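Local coordinates for protein purine nucleoside phosphorylase (Anopheles gambiae, PDB 2P4S) that catalyses the phosphate-dependent cleavage of inosine, guanosine and their 2'-deoxy forms into free purine base and pentose 1-phosphate, as a homotrimer in purine salvage, at residues Y101-T106 with H189-T194; H220-G225 with S305-I310; Q258-A263 with L272-Y277; M329-Y334 with E338-D343. All blocks are in the same frame, centred on the assembly; numbering follows the deposited sequence.

Contact 1: Y101-T106 with H189-T194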
# COMPACT_ATOMS: atom_id res chain seq x y z
N TYR A 101 -28.93 -8.59 -19.41
CA TYR A 101 -28.55 -8.20 -20.77
C TYR A 101 -27.93 -9.35 -21.56
O TYR A 101 -28.27 -9.60 -22.72
CB TYR A 101 -27.57 -7.01 -20.74
CG TYR A 101 -27.12 -6.59 -22.11
CD1 TYR A 101 -27.87 -5.66 -22.86
CD2 TYR A 101 -25.97 -7.14 -22.68
CE1 TYR A 101 -27.48 -5.29 -24.14
CE2 TYR A 101 -25.57 -6.78 -23.96
CZ TYR A 101 -26.34 -5.84 -24.70
OH TYR A 101 -25.94 -5.50 -25.99
N LEU A 102 -26.98 -10.02 -20.95
CA LEU A 102 -26.29 -11.13 -21.62
C LEU A 102 -27.18 -12.40 -21.67
O LEU A 102 -27.21 -13.10 -22.66
CB LEU A 102 -24.96 -11.42 -20.89
CG LEU A 102 -23.92 -10.26 -20.90
CD1 LEU A 102 -22.85 -10.41 -19.81
CD2 LEU A 102 -23.29 -10.20 -22.27
N LEU A 103 -27.87 -12.69 -20.58
CA LEU A 103 -28.72 -13.88 -20.50
C LEU A 103 -29.85 -13.86 -21.54
O LEU A 103 -30.24 -14.91 -22.02
CB LEU A 103 -29.33 -14.03 -19.10
CG LEU A 103 -28.39 -14.45 -17.96
CD1 LEU A 103 -29.12 -14.30 -16.61
CD2 LEU A 103 -27.87 -15.84 -18.17
N GLU A 104 -30.33 -12.64 -21.88
CA GLU A 104 -31.30 -12.37 -22.96
C GLU A 104 -30.73 -12.60 -24.35
O GLU A 104 -31.47 -12.92 -25.29
CB GLU A 104 -31.85 -10.94 -22.83
CG GLU A 104 -32.88 -10.87 -21.67
CD GLU A 104 -33.42 -9.47 -21.37
OE1 GLU A 104 -32.88 -8.45 -21.92
OE2 GLU A 104 -34.37 -9.38 -20.54
N ARG A 105 -29.41 -12.51 -24.47
CA ARG A 105 -28.77 -12.59 -25.79
C ARG A 105 -27.96 -13.85 -26.07
O ARG A 105 -27.35 -13.97 -27.13
CB ARG A 105 -27.95 -11.32 -26.04
CG ARG A 105 -28.87 -10.14 -26.18
CD ARG A 105 -28.19 -8.80 -26.04
NE ARG A 105 -29.19 -7.75 -26.21
CZ ARG A 105 -30.04 -7.34 -25.27
NH1 ARG A 105 -30.03 -7.87 -24.06
NH2 ARG A 105 -30.91 -6.37 -25.56
N THR A 106 -27.93 -14.78 -25.14
CA THR A 106 -27.38 -16.10 -25.39
C THR A 106 -28.28 -17.11 -24.68
O THR A 106 -28.85 -16.82 -23.62
CB THR A 106 -25.85 -16.26 -24.93
OG1 THR A 106 -25.36 -17.56 -25.29
CG2 THR A 106 -25.64 -16.03 -23.41
N HIS A 189 -21.15 -14.82 -11.63
CA HIS A 189 -21.93 -15.41 -10.55
C HIS A 189 -23.45 -15.24 -10.80
O HIS A 189 -24.22 -16.21 -10.74
CB HIS A 189 -21.51 -14.74 -9.24
CG HIS A 189 -22.43 -14.99 -8.09
ND1 HIS A 189 -22.59 -16.23 -7.50
CD2 HIS A 189 -23.18 -14.12 -7.35
CE1 HIS A 189 -23.44 -16.13 -6.49
NE2 HIS A 189 -23.80 -14.86 -6.38
N LEU A 190 -23.87 -14.00 -11.07
CA LEU A 190 -25.28 -13.71 -11.30
C LEU A 190 -25.85 -14.53 -12.47
O LEU A 190 -26.98 -14.96 -12.43
CB LEU A 190 -25.48 -12.22 -11.53
CG LEU A 190 -25.31 -11.33 -10.31
CD1 LEU A 190 -25.56 -9.87 -10.73
CD2 LEU A 190 -26.22 -11.77 -9.13
N ILE A 191 -25.03 -14.75 -13.50
CA ILE A 191 -25.35 -15.66 -14.60
C ILE A 191 -25.41 -17.15 -14.21
O ILE A 191 -25.97 -17.94 -14.96
CB ILE A 191 -24.34 -15.42 -15.74
CG1 ILE A 191 -24.68 -14.08 -16.45
CG2 ILE A 191 -24.18 -16.64 -16.69
CD1 ILE A 191 -23.59 -13.61 -17.39
N GLY A 192 -24.82 -17.52 -13.06
CA GLY A 192 -24.79 -18.89 -12.60
C GLY A 192 -23.46 -19.64 -12.66
O GLY A 192 -23.45 -20.82 -12.39
N CYS A 193 -22.35 -18.99 -13.01
CA CYS A 193 -21.01 -19.62 -12.84
C CYS A 193 -20.75 -19.96 -11.38
O CYS A 193 -20.91 -19.10 -10.48
CB CYS A 193 -19.88 -18.74 -13.38
SG CYS A 193 -19.98 -18.40 -15.13
N THR A 194 -20.35 -21.23 -11.14
CA THR A 194 -20.01 -21.72 -9.80
C THR A 194 -18.48 -21.70 -9.64
O THR A 194 -17.96 -21.71 -8.54
CB THR A 194 -20.53 -23.20 -9.53
OG1 THR A 194 -20.09 -24.03 -10.59
CG2 THR A 194 -22.07 -23.31 -9.43

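Contact 2: H220-G225 with S305-I310. With PO4 (phosphate ion), chain D.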
# COMPACT_ATOMS: atom_id res chain seq x y z
N HIS A 220 -1.76 -16.50 -2.57
CA HIS A 220 -1.27 -15.20 -2.96
C HIS A 220 -0.94 -14.34 -1.71
O HIS A 220 -1.31 -14.66 -0.58
CB HIS A 220 -2.27 -14.48 -3.93
CG HIS A 220 -3.56 -14.09 -3.29
ND1 HIS A 220 -4.79 -14.38 -3.84
CD2 HIS A 220 -3.82 -13.45 -2.12
CE1 HIS A 220 -5.74 -13.91 -3.05
NE2 HIS A 220 -5.17 -13.33 -2.00
N ILE A 221 -0.24 -13.24 -1.94
CA ILE A 221 0.01 -12.23 -0.92
C ILE A 221 -0.59 -10.99 -1.54
O ILE A 221 -0.11 -10.54 -2.60
CB ILE A 221 1.54 -12.03 -0.62
CG1 ILE A 221 2.12 -13.25 0.13
CG2 ILE A 221 1.72 -10.77 0.27
CD1 ILE A 221 3.69 -13.40 0.14
N ASN A 222 -1.64 -10.46 -0.90
CA ASN A 222 -2.33 -9.32 -1.39
C ASN A 222 -1.77 -8.03 -0.77
O ASN A 222 -2.31 -7.55 0.19
CB ASN A 222 -3.86 -9.40 -1.16
CG ASN A 222 -4.59 -8.28 -1.88
OD1 ASN A 222 -3.94 -7.52 -2.63
ND2 ASN A 222 -5.89 -8.14 -1.66
N LEU A 223 -0.66 -7.52 -1.31
CA LEU A 223 -0.02 -6.29 -0.84
C LEU A 223 -0.91 -5.03 -1.00
O LEU A 223 -0.89 -4.14 -0.14
CB LEU A 223 1.30 -6.09 -1.58
CG LEU A 223 2.42 -7.12 -1.36
CD1 LEU A 223 3.67 -6.73 -2.17
CD2 LEU A 223 2.73 -7.19 0.16
N MET A 224 -1.70 -5.00 -2.07
CA MET A 224 -2.69 -3.93 -2.29
C MET A 224 -3.67 -3.86 -1.16
O MET A 224 -3.90 -2.78 -0.63
CB MET A 224 -3.44 -4.12 -3.59
CG MET A 224 -2.55 -4.04 -4.77
SD MET A 224 -3.51 -4.07 -6.31
CE MET A 224 -2.21 -3.53 -7.41
N GLY A 225 -4.21 -5.02 -0.79
CA GLY A 225 -5.15 -5.17 0.31
C GLY A 225 -4.60 -4.82 1.68
O GLY A 225 -5.31 -4.21 2.46
N SER A 305 -2.55 -8.59 -11.74
CA SER A 305 -3.99 -8.81 -11.93
C SER A 305 -4.50 -9.89 -10.98
O SER A 305 -3.78 -10.24 -10.01
CB SER A 305 -4.28 -9.18 -13.37
OG SER A 305 -3.87 -10.51 -13.61
N THR A 306 -5.71 -10.42 -11.23
CA THR A 306 -6.10 -11.76 -10.65
C THR A 306 -6.52 -11.79 -9.19
O THR A 306 -7.60 -12.31 -8.88
CB THR A 306 -4.97 -12.81 -10.89
OG1 THR A 306 -4.80 -12.94 -12.29
CG2 THR A 306 -5.29 -14.20 -10.30
N VAL A 307 -5.69 -11.24 -8.31
CA VAL A 307 -5.88 -11.40 -6.85
C VAL A 307 -7.30 -10.91 -6.42
O VAL A 307 -8.01 -11.62 -5.72
CB VAL A 307 -4.70 -10.70 -6.01
CG1 VAL A 307 -5.10 -10.46 -4.53
CG2 VAL A 307 -3.47 -11.54 -6.05
N HIS A 308 -7.67 -9.71 -6.89
CA HIS A 308 -8.96 -9.05 -6.60
C HIS A 308 -10.12 -9.71 -7.31
O HIS A 308 -11.23 -9.70 -6.80
CB HIS A 308 -8.88 -7.53 -6.94
CG HIS A 308 -8.21 -7.23 -8.25
ND1 HIS A 308 -6.84 -7.16 -8.37
CD2 HIS A 308 -8.71 -7.05 -9.49
CE1 HIS A 308 -6.53 -6.95 -9.64
NE2 HIS A 308 -7.65 -6.91 -10.35
N GLU A 309 -9.89 -10.26 -8.49
CA GLU A 309 -10.88 -11.14 -9.13
C GLU A 309 -11.20 -12.41 -8.28
O GLU A 309 -12.37 -12.79 -8.09
CB GLU A 309 -10.36 -11.56 -10.53
CG GLU A 309 -10.20 -10.41 -11.52
CD GLU A 309 -9.14 -10.67 -12.58
OE1 GLU A 309 -8.59 -11.80 -12.64
OE2 GLU A 309 -8.85 -9.76 -13.39
N ILE A 310 -10.15 -13.09 -7.84
CA ILE A 310 -10.26 -14.21 -6.91
C ILE A 310 -10.96 -13.85 -5.61
O ILE A 310 -11.79 -14.59 -5.14
CB ILE A 310 -8.85 -14.86 -6.65
CG1 ILE A 310 -8.28 -15.43 -7.97
CG2 ILE A 310 -8.95 -15.94 -5.56
CD1 ILE A 310 -8.92 -16.80 -8.44
P PO4 D . -2.15 -10.26 -17.14
O1 PO4 D . -1.86 -11.61 -17.71
O2 PO4 D . -3.57 -9.86 -17.56
O3 PO4 D . -2.11 -10.21 -15.66
O4 PO4 D . -1.12 -9.31 -17.67
O HOH W 1 -5.40 -6.93 -5.71

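Contact 3: Q258-A263 with L272-Y277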
# COMPACT_ATOMS: atom_id res chain seq x y z
N GLN A 258 -5.79 -32.12 -9.58
CA GLN A 258 -6.18 -32.65 -10.92
C GLN A 258 -5.28 -32.09 -12.04
O GLN A 258 -4.86 -32.81 -12.97
CB GLN A 258 -7.69 -32.42 -11.18
CG GLN A 258 -8.20 -32.98 -12.53
CD GLN A 258 -7.97 -34.51 -12.72
OE1 GLN A 258 -7.73 -35.24 -11.75
NE2 GLN A 258 -8.04 -34.99 -13.98
N ALA A 259 -4.96 -30.80 -11.95
CA ALA A 259 -3.97 -30.13 -12.83
C ALA A 259 -2.62 -30.84 -12.90
O ALA A 259 -2.00 -30.94 -13.97
CB ALA A 259 -3.80 -28.65 -12.37
N LYS A 260 -2.16 -31.33 -11.76
CA LYS A 260 -0.90 -32.07 -11.74
C LYS A 260 -1.02 -33.42 -12.47
O LYS A 260 -0.08 -33.88 -13.11
CB LYS A 260 -0.42 -32.28 -10.30
CG LYS A 260 -0.04 -31.01 -9.55
CD LYS A 260 0.12 -31.28 -8.04
CE LYS A 260 0.67 -30.06 -7.33
NZ LYS A 260 0.77 -30.18 -5.80
N VAL A 261 -2.19 -34.05 -12.37
CA VAL A 261 -2.51 -35.28 -13.09
C VAL A 261 -2.64 -35.03 -14.60
O VAL A 261 -2.04 -35.78 -15.40
CB VAL A 261 -3.82 -35.90 -12.54
CG1 VAL A 261 -4.21 -37.13 -13.36
CG2 VAL A 261 -3.65 -36.26 -11.03
N ILE A 262 -3.36 -33.96 -14.98
CA ILE A 262 -3.44 -33.52 -16.36
C ILE A 262 -2.06 -33.18 -16.92
O ILE A 262 -1.73 -33.55 -18.04
CB ILE A 262 -4.41 -32.27 -16.49
CG1 ILE A 262 -5.86 -32.66 -16.12
CG2 ILE A 262 -4.23 -31.59 -17.85
CD1 ILE A 262 -6.73 -31.49 -15.54
N ALA A 263 -1.23 -32.47 -16.14
CA ALA A 263 0.11 -32.10 -16.62
C ALA A 263 0.84 -33.32 -17.11
O ALA A 263 1.46 -33.29 -18.18
CB ALA A 263 0.94 -31.39 -15.53
N LEU A 272 5.45 -27.77 -15.06
CA LEU A 272 4.42 -27.40 -14.12
C LEU A 272 5.02 -27.06 -12.74
O LEU A 272 5.75 -27.86 -12.18
CB LEU A 272 3.36 -28.50 -13.97
CG LEU A 272 2.08 -28.03 -13.26
CD1 LEU A 272 1.21 -27.23 -14.26
CD2 LEU A 272 1.32 -29.18 -12.64
N ARG A 273 4.68 -25.88 -12.21
CA ARG A 273 5.12 -25.48 -10.91
C ARG A 273 3.87 -25.25 -10.08
O ARG A 273 2.73 -25.27 -10.59
CB ARG A 273 5.93 -24.15 -10.99
CG ARG A 273 7.04 -24.12 -12.02
CD ARG A 273 8.23 -25.00 -11.55
NE ARG A 273 9.23 -25.11 -12.61
CZ ARG A 273 10.41 -25.72 -12.45
NH1 ARG A 273 10.77 -26.26 -11.27
NH2 ARG A 273 11.23 -25.78 -13.49
N GLU A 274 4.10 -24.91 -8.83
CA GLU A 274 3.03 -24.55 -7.91
C GLU A 274 3.60 -23.58 -6.88
O GLU A 274 4.58 -23.89 -6.23
CB GLU A 274 2.53 -25.77 -7.19
CG GLU A 274 1.30 -25.45 -6.37
CD GLU A 274 0.78 -26.66 -5.59
OE1 GLU A 274 1.59 -27.49 -5.09
OE2 GLU A 274 -0.47 -26.77 -5.49
N GLY A 275 2.97 -22.42 -6.70
CA GLY A 275 3.52 -21.49 -5.72
C GLY A 275 2.67 -20.27 -5.55
O GLY A 275 1.46 -20.32 -5.75
N VAL A 276 3.31 -19.21 -5.06
CA VAL A 276 2.63 -18.05 -4.50
C VAL A 276 2.72 -16.89 -5.49
O VAL A 276 3.82 -16.54 -5.98
CB VAL A 276 3.22 -17.69 -3.07
CG1 VAL A 276 2.60 -16.39 -2.47
CG2 VAL A 276 3.13 -18.94 -2.05
N TYR A 277 1.56 -16.24 -5.74
CA TYR A 277 1.48 -15.16 -6.77
C TYR A 277 1.26 -13.85 -6.05
O TYR A 277 0.68 -13.85 -4.98
CB TYR A 277 0.36 -15.46 -7.76
CG TYR A 277 -0.01 -14.33 -8.68
CD1 TYR A 277 0.61 -14.19 -9.93
CD2 TYR A 277 -1.06 -13.44 -8.34
CE1 TYR A 277 0.24 -13.17 -10.80
CE2 TYR A 277 -1.43 -12.42 -9.21
CZ TYR A 277 -0.79 -12.29 -10.44
OH TYR A 277 -1.17 -11.29 -11.30

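Contact 4: M329-Y334 with E338-D343. With DIH (7-[[(3R,4R)-3-(hydroxymethyl)-4-oxidanyl-pyrrolidin-1-ium-1-yl]methyl]-3,5-dihydropyrrolo[3,2-d]pyrimidin-4-one), chain F.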
# COMPACT_ATOMS: atom_id res chain seq x y z
N MET A 329 11.69 -14.27 -16.82
CA MET A 329 12.30 -14.39 -15.52
C MET A 329 12.43 -12.99 -14.97
O MET A 329 12.71 -12.05 -15.72
CB MET A 329 13.68 -15.12 -15.62
CG MET A 329 13.59 -16.62 -16.01
SD MET A 329 12.27 -17.53 -15.12
CE MET A 329 12.97 -17.65 -13.47
N CYS A 330 12.17 -12.82 -13.68
CA CYS A 330 12.41 -11.53 -13.02
C CYS A 330 13.93 -11.28 -13.02
O CYS A 330 14.72 -12.22 -12.88
CB CYS A 330 11.91 -11.56 -11.59
SG CYS A 330 10.15 -11.62 -11.47
N THR A 331 14.32 -10.01 -13.15
CA THR A 331 15.73 -9.63 -13.06
C THR A 331 16.28 -9.80 -11.64
O THR A 331 15.82 -9.16 -10.69
CB THR A 331 15.98 -8.19 -13.55
OG1 THR A 331 15.30 -7.98 -14.80
CG2 THR A 331 17.52 -7.95 -13.75
N MET A 332 17.32 -10.62 -11.52
CA MET A 332 17.79 -10.95 -10.18
C MET A 332 19.20 -10.45 -9.80
O MET A 332 19.70 -10.71 -8.71
CB MET A 332 17.59 -12.45 -9.97
CG MET A 332 16.09 -12.73 -9.75
SD MET A 332 15.98 -14.43 -9.99
CE MET A 332 14.35 -14.79 -10.73
N SER A 333 19.78 -9.65 -10.68
CA SER A 333 21.14 -9.22 -10.54
C SER A 333 21.34 -7.89 -11.27
O SER A 333 20.71 -7.66 -12.30
CB SER A 333 22.04 -10.31 -11.13
OG SER A 333 23.19 -9.76 -11.70
N TYR A 334 22.23 -7.04 -10.74
CA TYR A 334 22.59 -5.76 -11.37
C TYR A 334 23.45 -5.97 -12.61
O TYR A 334 23.64 -5.05 -13.42
CB TYR A 334 23.28 -4.81 -10.37
CG TYR A 334 22.35 -4.44 -9.25
CD1 TYR A 334 21.30 -3.60 -9.49
CD2 TYR A 334 22.50 -4.99 -7.96
CE1 TYR A 334 20.41 -3.27 -8.49
CE2 TYR A 334 21.60 -4.66 -6.96
CZ TYR A 334 20.56 -3.79 -7.24
OH TYR A 334 19.63 -3.44 -6.29
N GLU A 338 18.55 -7.19 -19.09
CA GLU A 338 17.11 -7.22 -18.93
C GLU A 338 16.46 -6.91 -20.26
O GLU A 338 16.75 -5.90 -20.89
CB GLU A 338 16.65 -6.24 -17.85
CG GLU A 338 15.14 -6.10 -17.72
CD GLU A 338 14.76 -5.11 -16.64
OE1 GLU A 338 14.60 -3.90 -16.96
OE2 GLU A 338 14.68 -5.53 -15.46
N GLU A 339 15.57 -7.80 -20.68
CA GLU A 339 14.83 -7.63 -21.92
C GLU A 339 13.34 -7.93 -21.67
O GLU A 339 12.76 -8.79 -22.31
CB GLU A 339 15.42 -8.54 -23.02
CG GLU A 339 16.85 -8.13 -23.48
CD GLU A 339 17.54 -9.19 -24.38
OE1 GLU A 339 17.13 -9.35 -25.57
OE2 GLU A 339 18.50 -9.84 -23.88
N HIS A 340 12.73 -7.23 -20.71
CA HIS A 340 11.29 -7.37 -20.46
C HIS A 340 10.58 -6.65 -21.59
O HIS A 340 10.81 -5.45 -21.78
CB HIS A 340 10.89 -6.73 -19.12
CG HIS A 340 11.48 -7.38 -17.92
ND1 HIS A 340 11.80 -8.73 -17.88
CD2 HIS A 340 11.78 -6.89 -16.69
CE1 HIS A 340 12.28 -9.03 -16.69
NE2 HIS A 340 12.28 -7.93 -15.95
N CYS A 341 9.75 -7.37 -22.33
CA CYS A 341 9.04 -6.80 -23.48
C CYS A 341 7.61 -7.37 -23.57
O CYS A 341 7.43 -8.60 -23.64
CB CYS A 341 9.84 -7.03 -24.78
SG CYS A 341 8.94 -6.64 -26.31
N HIS A 342 6.62 -6.48 -23.54
CA HIS A 342 5.23 -6.91 -23.57
C HIS A 342 4.88 -7.80 -24.77
O HIS A 342 4.19 -8.82 -24.61
CB HIS A 342 4.24 -5.75 -23.47
CG HIS A 342 2.81 -6.20 -23.41
ND1 HIS A 342 2.31 -6.95 -22.38
CD2 HIS A 342 1.77 -6.02 -24.28
CE1 HIS A 342 1.02 -7.19 -22.58
NE2 HIS A 342 0.67 -6.63 -23.73
N ASP A 343 5.35 -7.43 -25.97
CA ASP A 343 5.16 -8.22 -27.18
C ASP A 343 5.72 -9.64 -27.02
O ASP A 343 5.04 -10.59 -27.38
CB ASP A 343 5.77 -7.54 -28.43
CG ASP A 343 4.94 -6.32 -28.93
OD1 ASP A 343 3.72 -6.18 -28.57
OD2 ASP A 343 5.53 -5.48 -29.69
O5' DIH F . 3.62 -7.14 -20.11
C5' DIH F . 2.94 -6.40 -19.07
C4' DIH F . 1.67 -7.15 -18.77
C6' DIH F . 1.94 -8.63 -18.44
C3' DIH F . 0.99 -6.54 -17.56
O3' DIH F . -0.43 -6.66 -17.75
C2' DIH F . 1.38 -7.46 -16.43
N1' DIH F . 1.36 -8.81 -17.08
C10 DIH F . 1.94 -9.82 -16.19
C9 DIH F . 3.45 -9.91 -16.07
C8 DIH F . 4.29 -10.69 -16.91
N7 DIH F . 5.58 -10.54 -16.48
C5 DIH F . 5.61 -9.70 -15.41
C6 DIH F . 6.68 -9.21 -14.50
O6 DIH F . 7.93 -9.54 -14.66
N1 DIH F . 6.27 -8.39 -13.51
C2 DIH F . 4.97 -8.02 -13.32
N3 DIH F . 3.97 -8.46 -14.10
C4 DIH F . 4.29 -9.31 -15.14
O HOH W 2 12.39 -7.87 -13.19

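Contact 1: Y101-T106 with H189-T194
Ile191 meets Leu103 and Leu102 where two helices of the alpha/beta phosphorylase fold, 92-105 and 178-191, come together near their C-terminal ends. The contact is wholly apolar, with no hydrogen bond across it. Leu103 and Ile191 slide past each other in opposite directions: CG of Leu103 lies 4.0 Å from CG1 of Ile191, and CD2 of Leu103 touches both CG1 and CG2 of Ile191. The isoleucine thus meets Leu103 with its two gamma carbons and Leu102 with its tip, CD1. Its CG1 stands beside the backbone N (chi1 -74°), and the chain then extends so that CD1 can reach Leu102, whose side chain it crosses at about a right angle. Leu102 and Ile191 both also pack on Phe155 of strand 152-158, so the helix pair is seated on the central sheet. Directly after Ile191 the helix ends in a Schellman motif at Gly192, whose positive phi of 108° suits glycine. On the outer side of helix 92-105, Arg105 lays its guanidinium flat against the Tyr101 ring and donates from NH1 to Tyr101 O at 2.8 Å. The farther of the two leucine contacts is made by methyls alone, Leu102 CD1 to Ile191 CD1 at 4.1 Å.

Contact 2: H220-G225 with S305-I310
The N-terminal end of helix 307-315, which follows the phosphate-binding Ser305, packs against the turn that leads from strand 214-221 into the short helix 223-226. Val307 carries the contact with both of its methyls. CG1 sits over the centre of the His220 imidazole, 3.8 Å from the ring centroid and only 9° off the normal, a CH-pi contact; CG2 lies at the CB-CG end of the same histidine, 3.8 Å from CG. The ring presents this face because chi1 of 68° sets it between the backbone N and the carbonyl carbon. CG1 is shared with the Asn222 amide, whose CG is 3.5 Å away, so one methyl fills the corner between imidazole and carboxamide. Asn222 is the N-cap of helix 223-226: its OD1 accepts from Gly225 N, with the donor well above the carbonyl plane. Water 1 links the segments more loosely, 3.0 Å from His308 ND1 at the ring edge and in a weak bond to Asn222 OD1. The polar end of His220 is held by Tyr251, through ND1. Thr287 and Glu290 of the second subunit bond the backbone of His220 and Asn222, which places the turn at the trimer interface. At the far end, Ser305 OG donates to O3 of the phosphate ion at 2.7 Å and accepts from Thr306 OG1. With Ser118, Arg169 and Ala201 also bonding the ion, this is the phosphate site of a purine nucleoside phosphorylase.

Contact 3: Q258-A263 with L272-Y277
Ala259 and Lys260 open the contact of helix 253-265 with strand 272-279, two consecutive elements of the alpha/beta fold joined by a short loop. The two segments run nearly antiparallel, at 164°, with axes 9.8 Å apart. Ala259 meets the strand through its carbonyl O, 4.0 Å from Leu272 CD2; its CB, also turned toward the strand, packs on Leu216 and Phe321 of the sheet and on Phe359 of helix 353-370. Lys260 contributes twice. Near the backbone, its CA and CG each lie 3.8 Å from Leu272 CD2, the two side chains crossing at about a right angle. Farther out, the chain runs extended past the leucine and brings NZ to Glu274, whose own extended side chain comes to meet it. The result is a salt bridge at the partly exposed margin, beyond the apolar contact; the ammonium approaches OE1 from 45° out of the carboxylate plane. One turn on from Ala259, Ala263 completes the seat for the leucine. In Leu272, chi1 of -166° carries CG toward the helix and chi2 of 78° turns CD2 into the groove formed by Ala259, Lys260 and Ala263; its other neighbours include Ile214 of the adjacent strand. That methyl makes the closest apolar touch, CD2 of Leu272 to CB of Ala263 at 3.7 Å, and the bridge from Lys260 NZ to Glu274 OE1 measures 2.9 Å.

Contact 4: M329-Y334 with E338-D343
Thr331 places OG1 beside its backbone N (chi1 -46°), and Glu338 sends an extended side chain out with CG anti to its own N (chi1 174°); these settings bring the hydroxyl to the carboxylate. Thr331 OG1 donates to Glu338 OE2 at 2.6 Å, on the anti lone pair of that oxygen, the one turned away from OE1. His340 lies next to the pair. CG of Glu338 packs on one face of the His340 ring, offset toward the rim, and Met329 O approaches CE1 at the ring edge, 3.2 Å away. Water 2 also joins the segments: it accepts from Thr331 N at 2.9 Å and lies 2.8 Å from His340 NE2. The loop then enters helix 342-350, where His342 ND1 and O5' of the bound inhibitor share a hydrogen bond of 2.6 Å in the ring plane. His342 NE2 is bonded to Ala147 O, which helps to set the rotation of the ring, and Phe244 of the third subunit lies against it. Asn328, directly before Met329, and Glu286 bind the purine nucleoside. The two oxygens of Glu338 are gripped separately, OE2 by Thr331 OG1 and OE1 by the backbone N of Ala248 of the third subunit; this probably favours the ionised carboxylate and couples the loop bordering the inhibitor pocket to the adjoining subunit.

From the N terminus, contact 1 comes first: helix 92-105 meets helix 178-191, closing a loop of 82 residues that includes much of the first part of the sheet. Contact 2 opens next, at residues 220-225, and closes at 305-310 after 79 residues. Contact 3 falls within that span as a short helix-to-strand return, and the two touch where Tyr277 of strand 272-279 meets Ile221 on the neighbouring strand 214-221, and Ser305 and Val307 at the start of helix 307-315. Contact 4 follows in series as a tight loop between strand 319-329 and helix 342-350. Contacts 1 and 4 lie on opposite sides of the chain's centre, their centres about 40 Å apart; contacts 2 and 4 both reach the third subunit.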